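Local coordinates for vacuolar protein sorting-associated protein 29 (Entamoeba histolytica, PDB 5XCJ) that probably serves retromer-linked protein transport as a metal-binding subunit with a metallophosphatase fold, at residues L2-G7 and F150-I155. The protein carries 1 engineered substitution. Residues are numbered along the deposited sequence; the frame is centred on the assembly and turned at random.
Sequences LVLVIG and FMLLEI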
# COMPACT_ATOMS: atom_id res chain seq x y z
N LEU A 2 -4.78 2.60 13.47
CA LEU A 2 -5.38 2.24 12.19
C LEU A 2 -4.50 2.81 11.10
O LEU A 2 -4.24 4.01 11.07
CB LEU A 2 -6.79 2.81 12.07
CG LEU A 2 -7.51 2.46 10.77
CD1 LEU A 2 -7.81 0.98 10.71
CD2 LEU A 2 -8.79 3.27 10.67
N VAL A 3 -4.02 1.94 10.22
CA VAL A 3 -3.13 2.33 9.14
C VAL A 3 -3.70 2.08 7.75
O VAL A 3 -4.06 0.97 7.40
CB VAL A 3 -1.82 1.54 9.25
CG1 VAL A 3 -0.75 2.09 8.32
CG2 VAL A 3 -1.34 1.49 10.70
N LEU A 4 -3.78 3.14 6.96
CA LEU A 4 -4.28 3.01 5.61
C LEU A 4 -3.09 2.69 4.71
O LEU A 4 -2.12 3.44 4.70
CB LEU A 4 -4.95 4.31 5.15
CG LEU A 4 -5.29 4.48 3.67
CD1 LEU A 4 -6.33 3.49 3.19
CD2 LEU A 4 -5.71 5.91 3.36
N VAL A 5 -3.14 1.56 4.01
CA VAL A 5 -2.07 1.18 3.10
C VAL A 5 -2.61 1.37 1.69
O VAL A 5 -3.53 0.68 1.26
CB VAL A 5 -1.60 -0.27 3.33
CG1 VAL A 5 -0.43 -0.61 2.44
CG2 VAL A 5 -1.25 -0.47 4.80
N ILE A 6 -2.03 2.31 0.97
CA ILE A 6 -2.48 2.67 -0.38
C ILE A 6 -1.31 3.06 -1.29
O ILE A 6 -0.22 3.33 -0.80
CB ILE A 6 -3.48 3.85 -0.27
CG1 ILE A 6 -4.44 3.90 -1.47
CG2 ILE A 6 -2.74 5.15 -0.06
CD1 ILE A 6 -5.59 4.87 -1.27
N GLY A 7 -1.55 3.08 -2.60
CA GLY A 7 -0.53 3.43 -3.56
C GLY A 7 -0.83 3.12 -5.02
O GLY A 7 -1.93 2.72 -5.36
N PHE A 150 -7.20 -1.27 -1.92
CA PHE A 150 -6.47 -0.68 -0.80
C PHE A 150 -6.62 -1.56 0.44
O PHE A 150 -7.43 -2.48 0.47
CB PHE A 150 -6.84 0.78 -0.53
CG PHE A 150 -8.17 0.96 0.13
CD1 PHE A 150 -8.28 0.88 1.50
CD2 PHE A 150 -9.30 1.23 -0.62
CE1 PHE A 150 -9.50 1.05 2.12
CE2 PHE A 150 -10.52 1.40 -0.01
CZ PHE A 150 -10.62 1.31 1.36
N MET A 151 -5.81 -1.29 1.45
CA MET A 151 -5.83 -2.05 2.69
C MET A 151 -5.94 -1.16 3.91
O MET A 151 -5.45 -0.04 3.92
CB MET A 151 -4.54 -2.85 2.84
CG MET A 151 -4.39 -4.09 1.99
SD MET A 151 -2.80 -4.85 2.38
CE MET A 151 -2.87 -6.33 1.38
N LEU A 152 -6.60 -1.68 4.94
CA LEU A 152 -6.70 -0.99 6.21
C LEU A 152 -6.19 -1.97 7.24
O LEU A 152 -6.63 -3.12 7.28
CB LEU A 152 -8.14 -0.60 6.52
CG LEU A 152 -8.64 0.65 5.82
CD1 LEU A 152 -10.07 0.95 6.22
CD2 LEU A 152 -7.72 1.82 6.14
N LEU A 153 -5.24 -1.54 8.06
CA LEU A 153 -4.68 -2.41 9.07
C LEU A 153 -5.09 -1.98 10.46
O LEU A 153 -5.03 -0.80 10.79
CB LEU A 153 -3.15 -2.44 9.01
CG LEU A 153 -2.42 -2.59 7.68
CD1 LEU A 153 -0.92 -2.59 7.93
CD2 LEU A 153 -2.86 -3.84 6.94
N GLU A 154 -5.52 -2.94 11.26
CA GLU A 154 -5.86 -2.66 12.64
C GLU A 154 -4.77 -3.37 13.43
O GLU A 154 -4.67 -4.58 13.39
CB GLU A 154 -7.24 -3.22 12.97
CG GLU A 154 -7.62 -3.15 14.44
CD GLU A 154 -9.09 -3.45 14.68
OE1 GLU A 154 -9.76 -3.96 13.76
OE2 GLU A 154 -9.57 -3.17 15.79
N ILE A 155 -3.93 -2.59 14.09
CA ILE A 155 -2.85 -3.17 14.87
C ILE A 155 -2.93 -2.81 16.35
O ILE A 155 -2.97 -1.64 16.72
CB ILE A 155 -1.48 -2.68 14.36
CG1 ILE A 155 -1.23 -3.13 12.93
CG2 ILE A 155 -0.36 -3.17 15.28
CD1 ILE A 155 0.13 -2.76 12.41
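The Phe150 ring takes Leu4 CD1 obliquely, with CD1 of Leu4 3.7 Å from CD1 of Phe150, while CG of Leu152 lies in the ring plane at its edge. Beyond the two strands, Phe22 meets this ring edge-to-face, Tyr165 lies nearly parallel to it, and Leu26 of helix 20-28 touches both Leu4 and Phe150. The two strands are neighbours in a six-stranded mixed sheet of the calcineurin-like metallophosphatase fold, where strand 2-6 has strand 33-36 parallel on one flank and strand 149-156 antiparallel on the other; the N-to-C directions of the two short strand segments differ by 158°. Four backbone bonds fix the register. Val3 and Leu153 exchange two, as do Val5 and Met151, all with N-H...O angles of at least 164°; Leu4 and Leu152 form the non-hydrogen-bonded pair between them. On the face of Leu4, its CD1 also reaches Leu152 CD2 at 3.7 Å. The opposite face carries Val3, Val5, Met151 and Leu153. There Val5 CG2, anti to its carbonyl carbon, meets Leu153 CG at 3.8 Å. Past Ile6 the chain enters the loop bearing Asp8, a zinc ligand of this protein, although no metal is bound here. At the other end, Leu2 CG swings anti to the backbone N (chi1 -179°), and CD1 of Leu2 comes to rest 3.3 Å from O of Leu153, the acceptor for Val3 N.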